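Local structure of hypothetical protein (Geobacillus stearothermophilus, 1U84) at residues N10-L13 with L14-G18; S56-E59 with F60-E64; R77-E80 with L81-A84. The protein is of unknown function but forms a small, all-helical monomeric domain belonging to the DUF1871 family. All coordinates share one frame; numbering follows the deposited sequence.

Contact 1: N10-L13 with L14-G18; sequences NRLL and LEWIG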
loop_
_atom_site.group_PDB
_atom_site.type_symbol
_atom_site.label_atom_id
_atom_site.label_comp_id
_atom_site.label_asym_id
_atom_site.label_seq_id
_atom_site.Cartn_x
_atom_site.Cartn_y
_atom_site.Cartn_z
ATOM N N ASN A 10 -6.006 3.472 -10.371
ATOM C CA ASN A 10 -4.691 2.931 -10.064
ATOM C C ASN A 10 -3.637 3.994 -9.840
ATOM O O ASN A 10 -2.830 3.857 -8.928
ATOM C CB ASN A 10 -4.264 1.924 -11.138
ATOM C CG ASN A 10 -5.107 0.653 -11.087
ATOM O OD1 ASN A 10 -5.722 0.363 -10.064
ATOM N ND2 ASN A 10 -5.180 -0.067 -12.204
ATOM N N ARG A 11 -3.648 5.046 -10.650
ATOM C CA ARG A 11 -2.641 6.107 -10.458
ATOM C C ARG A 11 -2.795 6.728 -9.071
ATOM O O ARG A 11 -1.788 7.017 -8.391
ATOM C CB ARG A 11 -2.696 7.167 -11.579
ATOM C CG ARG A 11 -2.136 6.665 -12.903
ATOM C CD ARG A 11 -2.007 7.810 -13.941
ATOM N NE ARG A 11 -3.236 8.587 -14.114
ATOM C CZ ARG A 11 -4.175 8.338 -15.028
ATOM N NH1 ARG A 11 -4.047 7.314 -15.870
ATOM N NH2 ARG A 11 -5.257 9.119 -15.098
ATOM N N LEU A 12 -4.046 6.929 -8.654
ATOM C CA LEU A 12 -4.328 7.516 -7.337
ATOM C C LEU A 12 -3.859 6.590 -6.215
ATOM O O LEU A 12 -3.183 7.020 -5.264
ATOM C CB LEU A 12 -5.819 7.819 -7.198
ATOM C CG LEU A 12 -6.205 8.740 -6.055
ATOM C CD1 LEU A 12 -5.352 10.018 -6.072
ATOM C CD2 LEU A 12 -7.673 9.047 -6.222
ATOM N N LEU A 13 -4.187 5.306 -6.335
ATOM C CA LEU A 13 -3.686 4.333 -5.380
ATOM C C LEU A 13 -2.152 4.345 -5.302
ATOM O O LEU A 13 -1.582 4.362 -4.220
ATOM C CB LEU A 13 -4.155 2.903 -5.712
ATOM C CG LEU A 13 -5.651 2.673 -5.532
ATOM C CD1 LEU A 13 -6.045 1.437 -6.291
ATOM C CD2 LEU A 13 -6.011 2.537 -4.046
ATOM N N LEU A 14 -1.499 4.321 -6.450
ATOM C CA LEU A 14 -0.034 4.384 -6.470
ATOM C C LEU A 14 0.498 5.654 -5.802
ATOM O O LEU A 14 1.503 5.601 -5.067
ATOM C CB LEU A 14 0.551 4.235 -7.879
ATOM C CG LEU A 14 0.408 2.837 -8.519
ATOM C CD1 LEU A 14 0.696 2.907 -10.013
ATOM C CD2 LEU A 14 1.266 1.753 -7.830
ATOM N N GLU A 15 -0.125 6.786 -6.086
ATOM C CA GLU A 15 0.248 8.046 -5.410
ATOM C C GLU A 15 0.150 7.960 -3.903
ATOM O O GLU A 15 1.092 8.326 -3.183
ATOM C CB GLU A 15 -0.573 9.217 -5.935
ATOM C CG GLU A 15 -0.136 9.706 -7.294
ATOM C CD GLU A 15 -1.118 10.731 -7.863
ATOM O OE1 GLU A 15 -2.319 10.390 -8.028
ATOM O OE2 GLU A 15 -0.683 11.873 -8.150
ATOM N N TRP A 16 -0.972 7.441 -3.416
ATOM C CA TRP A 16 -1.169 7.266 -1.976
ATOM C C TRP A 16 -0.127 6.344 -1.356
ATOM O O TRP A 16 0.360 6.598 -0.254
ATOM C CB TRP A 16 -2.565 6.710 -1.710
ATOM C CG TRP A 16 -3.673 7.697 -1.913
ATOM C CD1 TRP A 16 -3.609 8.904 -2.557
ATOM C CD2 TRP A 16 -5.042 7.501 -1.562
ATOM N NE1 TRP A 16 -4.841 9.508 -2.553
ATOM C CE2 TRP A 16 -5.746 8.653 -1.969
ATOM C CE3 TRP A 16 -5.738 6.481 -0.903
ATOM C CZ2 TRP A 16 -7.123 8.798 -1.752
ATOM C CZ3 TRP A 16 -7.113 6.625 -0.706
ATOM C CH2 TRP A 16 -7.784 7.785 -1.114
ATOM N N ILE A 17 0.227 5.256 -2.059
ATOM C CA ILE A 17 1.161 4.303 -1.493
ATOM C C ILE A 17 2.534 4.953 -1.416
ATOM O O ILE A 17 3.183 4.888 -0.374
ATOM C CB ILE A 17 1.218 2.975 -2.272
ATOM C CG1 ILE A 17 -0.131 2.297 -2.217
ATOM C CG2 ILE A 17 2.304 2.089 -1.659
ATOM C CD1 ILE A 17 -0.414 1.357 -3.444
ATOM N N GLY A 18 2.936 5.624 -2.495
ATOM C CA GLY A 18 4.253 6.311 -2.487
ATOM C C GLY A 18 4.281 7.348 -1.376
ATOM O O GLY A 18 5.263 7.452 -0.585
#
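Trp16 folds back over Leu12, one turn earlier in the same helix. With CG set anti to its own carbonyl carbon (chi1 -73°), the indole leans toward the preceding turn. Trp16 CB lies 3.6 Å from Leu12 O and touches the carbonyl oxygen of Leu13 as well. CG and CD1 stay beside the Leu12 oxygen, with Trp16 CD1 at 3.3 Å from Leu12 O, the ring meeting it obliquely. On the pyrrole edge, Trp16 NE1 comes within 3.6 Å of Leu12 CD1, while Leu12 CG rests 3.7 Å above one indole face, nearer the ring's margin than its middle. The benzo end goes on to lie against Leu81 of helix 68-85. Leu12 CD1 also lies against Glu15 OE1, three residues on. Beneath the side chains, Trp16 N donates to Leu12 O at 2.9 Å (168° at hydrogen), almost in line with the carbonyl; equivalent bonds tie Leu14, Glu15 and Ile17 to Asn10, Arg11 and Leu13. This is ordinary alpha-helical i to i+4 packing. Leu12 and Leu13 join Trp16 in pressing on Leu81, whereas Leu14 and Ile17 meet Ala34 and Val37 of helix 31-41, placing the segment between those two helices.

Contact 2: S56-E59 with F60-E64; sequences SIYE and FAFDE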
loop_
_atom_site.group_PDB
_atom_site.type_symbol
_atom_site.label_atom_id
_atom_site.label_comp_id
_atom_site.label_asym_id
_atom_site.label_seq_id
_atom_site.Cartn_x
_atom_site.Cartn_y
_atom_site.Cartn_z
ATOM N N SER A 56 4.821 -7.372 4.632
ATOM C CA SER A 56 5.821 -8.272 4.020
ATOM C C SER A 56 6.613 -7.612 2.899
ATOM O O SER A 56 7.856 -7.765 2.804
ATOM C CB SER A 56 5.153 -9.563 3.530
ATOM O OG SER A 56 4.502 -10.218 4.614
ATOM N N ILE A 57 5.887 -6.886 2.043
ATOM C CA ILE A 57 6.482 -6.151 0.913
ATOM C C ILE A 57 7.564 -5.189 1.426
ATOM O O ILE A 57 8.693 -5.133 0.895
ATOM C CB ILE A 57 5.373 -5.394 0.087
ATOM C CG1 ILE A 57 4.531 -6.405 -0.713
ATOM C CG2 ILE A 57 6.036 -4.348 -0.823
ATOM C CD1 ILE A 57 3.213 -5.873 -1.208
ATOM N N TYR A 58 7.224 -4.431 2.468
ATOM C CA TYR A 58 8.137 -3.393 2.957
ATOM C C TYR A 58 9.226 -3.996 3.819
ATOM O O TYR A 58 10.346 -3.475 3.804
ATOM C CB TYR A 58 7.377 -2.260 3.692
ATOM C CG TYR A 58 6.799 -1.247 2.746
ATOM C CD1 TYR A 58 5.685 -1.553 1.946
ATOM C CD2 TYR A 58 7.335 0.030 2.656
ATOM C CE1 TYR A 58 5.168 -0.623 1.054
ATOM C CE2 TYR A 58 6.802 0.986 1.780
ATOM C CZ TYR A 58 5.707 0.644 0.970
ATOM O OH TYR A 58 5.176 1.558 0.070
ATOM N N GLU A 59 8.928 -5.094 4.521
ATOM C CA GLU A 59 9.992 -5.774 5.272
ATOM C C GLU A 59 11.040 -6.363 4.303
ATOM O O GLU A 59 12.243 -6.277 4.568
ATOM C CB GLU A 59 9.448 -6.853 6.188
ATOM C CG GLU A 59 10.557 -7.401 7.062
ATOM C CD GLU A 59 10.072 -8.395 8.078
ATOM O OE1 GLU A 59 8.861 -8.735 8.069
ATOM O OE2 GLU A 59 10.917 -8.846 8.891
ATOM N N PHE A 60 10.597 -6.950 3.188
ATOM C CA PHE A 60 11.564 -7.447 2.204
ATOM C C PHE A 60 12.413 -6.285 1.695
ATOM O O PHE A 60 13.655 -6.407 1.571
ATOM C CB PHE A 60 10.929 -8.121 0.993
ATOM C CG PHE A 60 11.934 -8.472 -0.067
ATOM C CD1 PHE A 60 12.812 -9.529 0.140
ATOM C CD2 PHE A 60 12.056 -7.716 -1.227
ATOM C CE1 PHE A 60 13.784 -9.865 -0.820
ATOM C CE2 PHE A 60 13.026 -8.045 -2.207
ATOM C CZ PHE A 60 13.885 -9.122 -1.987
ATOM N N ALA A 61 11.743 -5.183 1.366
ATOM C CA ALA A 61 12.400 -4.068 0.683
ATOM C C ALA A 61 13.437 -3.375 1.548
ATOM O O ALA A 61 14.432 -2.899 1.030
ATOM C CB ALA A 61 11.391 -3.034 0.187
ATOM N N PHE A 62 13.144 -3.265 2.842
ATOM C CA PHE A 62 13.931 -2.403 3.734
ATOM C C PHE A 62 14.583 -3.089 4.908
ATOM O O PHE A 62 15.324 -2.452 5.647
ATOM C CB PHE A 62 13.078 -1.227 4.239
ATOM C CG PHE A 62 12.660 -0.282 3.136
ATOM C CD1 PHE A 62 13.559 0.596 2.571
ATOM C CD2 PHE A 62 11.372 -0.345 2.599
ATOM C CE1 PHE A 62 13.167 1.448 1.522
ATOM C CE2 PHE A 62 10.967 0.526 1.584
ATOM C CZ PHE A 62 11.870 1.394 1.015
ATOM N N ASP A 63 14.344 -4.388 5.052
ATOM C CA ASP A 63 14.910 -5.183 6.155
ATOM C C ASP A 63 14.545 -4.554 7.500
ATOM O O ASP A 63 15.381 -4.358 8.378
ATOM C CB ASP A 63 16.422 -5.395 5.951
ATOM C CG ASP A 63 16.717 -6.314 4.757
ATOM O OD1 ASP A 63 16.037 -7.350 4.614
ATOM O OD2 ASP A 63 17.636 -6.028 3.962
ATOM N N GLU A 64 13.270 -4.199 7.599
ATOM C CA GLU A 64 12.686 -3.538 8.761
ATOM C C GLU A 64 11.190 -3.817 8.744
ATOM O O GLU A 64 10.535 -3.568 7.736
ATOM C CB GLU A 64 12.905 -2.031 8.666
ATOM C CG GLU A 64 14.183 -1.556 9.316
ATOM C CD GLU A 64 14.490 -0.129 8.966
ATOM O OE1 GLU A 64 13.579 0.558 8.460
ATOM O OE2 GLU A 64 15.630 0.318 9.181
#
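Tyr58 and Phe62, a turn apart at the C-terminal end of helix 47-62, run next to each other in a common direction, their ring planes inclined by about 30°. Their closest approach is Tyr58 CD2 to Phe62 CE2, 3.8 Å, with the phenyl carbon reaching the phenol ring obliquely. Both rings are swung toward the preceding turn, each CG anti to its own carbonyl carbon (chi1 -65° in Phe62). This brings the edge of the Phe62 ring to the Tyr58 carbonyl: Tyr58 O lies near the ring plane, 3.5 Å from Phe62 CD2. Tyr58 O also accepts Phe62 N at 3.0 Å, so it meets both the backbone and the ring edge of one residue. Beyond the pair, Tyr58 packs edge-to-face on Trp20 and Phe62 meets the ring of Phe23, forming an aromatic cluster with the end of helix 8-20 and the loop after it. With an alanine at this second position, the space between Tyr58 and Phe23 would probably be left unfilled and the phenol ring would lose its neighbour along the helix.

The helix stops directly after Phe62. Asp63 N still donates to Glu59 O at 2.9 Å, but the bond is bent to 133° at hydrogen, and Asp63 then takes a positive phi that turns the chain away from the helical path. The turn carries Glu64 O back over Glu59, and Glu59 CA makes a CH...O contact with Glu64 O at 3.4 Å.

Any repulsion between the separated carboxylates of Glu59 and Asp63 is probably weak and screened by solvent. The chemistry of the contact is thus mainly dispersion and ring-edge contact on the aromatic side, beside a last helical bond already strained from the straight.

Contact 3: R77-E80 with L81-A84; sequences RLLE and LKQA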
loop_
_atom_site.group_PDB
_atom_site.type_symbol
_atom_site.label_atom_id
_atom_site.label_comp_id
_atom_site.label_asym_id
_atom_site.label_seq_id
_atom_site.Cartn_x
_atom_site.Cartn_y
_atom_site.Cartn_z
ATOM N N ARG A 77 -7.217 2.691 4.145
ATOM C CA ARG A 77 -7.356 3.854 3.255
ATOM C C ARG A 77 -7.439 3.425 1.786
ATOM O O ARG A 77 -8.281 3.916 1.006
ATOM C CB ARG A 77 -6.231 4.862 3.454
ATOM C CG ARG A 77 -6.099 5.492 4.859
ATOM C CD ARG A 77 -7.441 5.973 5.453
ATOM N NE ARG A 77 -7.339 6.368 6.866
ATOM C CZ ARG A 77 -7.096 5.536 7.884
ATOM N NH1 ARG A 77 -6.900 4.249 7.680
ATOM N NH2 ARG A 77 -7.038 6.006 9.127
ATOM N N LEU A 78 -6.603 2.454 1.416
ATOM C CA LEU A 78 -6.574 1.995 0.036
ATOM C C LEU A 78 -7.865 1.281 -0.341
ATOM O O LEU A 78 -8.386 1.476 -1.416
ATOM C CB LEU A 78 -5.391 1.048 -0.212
ATOM C CG LEU A 78 -3.989 1.653 -0.021
ATOM C CD1 LEU A 78 -2.945 0.554 -0.231
ATOM C CD2 LEU A 78 -3.696 2.834 -0.985
ATOM N N LEU A 79 -8.354 0.445 0.561
ATOM C CA LEU A 79 -9.587 -0.279 0.278
ATOM C C LEU A 79 -10.790 0.660 0.291
ATOM O O LEU A 79 -11.745 0.439 -0.474
ATOM C CB LEU A 79 -9.788 -1.423 1.282
ATOM C CG LEU A 79 -8.831 -2.603 1.061
ATOM C CD1 LEU A 79 -8.856 -3.632 2.205
ATOM C CD2 LEU A 79 -9.088 -3.295 -0.270
ATOM N N GLU A 80 -10.738 1.714 1.119
ATOM C CA GLU A 80 -11.795 2.760 1.082
ATOM C C GLU A 80 -11.887 3.402 -0.290
ATOM O O GLU A 80 -12.995 3.549 -0.851
ATOM C CB GLU A 80 -11.553 3.848 2.116
ATOM C CG GLU A 80 -11.907 3.410 3.496
ATOM C CD GLU A 80 -11.409 4.376 4.530
ATOM O OE1 GLU A 80 -11.028 5.524 4.151
ATOM O OE2 GLU A 80 -11.400 3.980 5.717
ATOM N N LEU A 81 -10.733 3.729 -0.867
ATOM C CA LEU A 81 -10.719 4.268 -2.233
ATOM C C LEU A 81 -11.195 3.266 -3.279
ATOM O O LEU A 81 -11.991 3.605 -4.142
ATOM C CB LEU A 81 -9.342 4.807 -2.598
ATOM C CG LEU A 81 -9.225 5.349 -4.030
ATOM C CD1 LEU A 81 -10.267 6.413 -4.337
ATOM C CD2 LEU A 81 -7.823 5.853 -4.286
ATOM N N LYS A 82 -10.690 2.035 -3.219
ATOM C CA LYS A 82 -11.128 0.977 -4.118
ATOM C C LYS A 82 -12.661 0.805 -4.054
ATOM O O LYS A 82 -13.340 0.692 -5.090
ATOM C CB LYS A 82 -10.411 -0.341 -3.769
ATOM C CG LYS A 82 -10.731 -1.533 -4.687
ATOM C CD LYS A 82 -10.391 -2.811 -3.952
ATOM C CE LYS A 82 -10.338 -3.972 -4.903
ATOM N NZ LYS A 82 -10.189 -5.224 -4.119
ATOM N N GLN A 83 -13.199 0.800 -2.844
ATOM C CA GLN A 83 -14.638 0.595 -2.668
ATOM C C GLN A 83 -15.429 1.806 -3.178
ATOM O O GLN A 83 -16.470 1.645 -3.834
ATOM C CB GLN A 83 -14.954 0.282 -1.202
ATOM C CG GLN A 83 -14.518 -1.124 -0.788
ATOM C CD GLN A 83 -14.223 -1.260 0.709
ATOM O OE1 GLN A 83 -14.575 -0.390 1.518
ATOM N NE2 GLN A 83 -13.550 -2.352 1.078
ATOM N N ALA A 84 -14.917 3.001 -2.901
ATOM C CA ALA A 84 -15.569 4.240 -3.332
ATOM C C ALA A 84 -15.674 4.323 -4.855
ATOM O O ALA A 84 -16.607 4.951 -5.382
ATOM C CB ALA A 84 -14.862 5.446 -2.771
#
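Gln83 lays its side chain back along the carbonyl of Leu79, the residue whose oxygen also receives its backbone N-H. The backbone bond, Gln83 N to Leu79 O, measures 2.8 Å with 155° at hydrogen. Placed beside its own N (chi1 -73°) and then extended, the glutamine chain brings CG and CD to the same oxygen, Gln83 CD at 3.2 Å from Leu79 O. The side-chain amide thus touches this oxygen through its carbon, while the hydrogen bond to Leu79 O comes from Gln83 N. The oxygen is therefore gripped by one N-H and sheltered by the aliphatic and amide carbons of Gln83, the residue that donates that N-H.

The remaining carbonyls are satisfied in the regular alpha-helical manner. Arg77 O accepts Leu81 N at 3.1 Å, Leu78 O accepts Lys82 N at 3.0 Å in the straightest bond of the four (171°), and Glu80 O accepts Ala84 N at 2.9 Å. The Ala84 methyl packs on the Glu80 oxygen as well.

The polar end of Lys82 is met outside the two segments. Its aliphatic chain is extended and runs alongside Leu79 in the same direction, with Lys82 CD 3.9 Å from Leu79 CD2. The ammonium is carried away from this helix: NZ forms a salt bridge with Glu45 OE1 and a hydrogen bond to Val41 O, at the end of helix 31-41. Around the helix, Leu79 meets Ala47 and Leu50 of helix 47-62, while Leu81 faces helix 8-20.

The methylenes of the buried lysine thus pack on Leu79 while NZ has two oxygen partners, a carboxylate and a backbone carbonyl; their negative character is likely to keep NZ charged and would offset the cost of burying it.

How the contacts relate
From the N terminus, contact 1 falls in helix 8-20, contact 2 at the end of helix 47-62 and contact 3 in helix 68-85. Each is one unbroken piece of chain, contact 2 running past the end of its helix into the following loop, so none closes a long loop; they follow in series, without nesting or crossing. Contacts 1 and 3, with centres about 11 Å apart, pack directly: Trp16 CZ3 lies 3.4 Å from Leu81 CB, joining the first and last helices. Ile17 CG2 to Tyr58 OH, at 3.4 Å, links contact 1 to contact 2. Contacts 2 and 3 do not meet, but helix 31-41 bridges them, its Val37 meeting Ile17, Ile57 and Leu78.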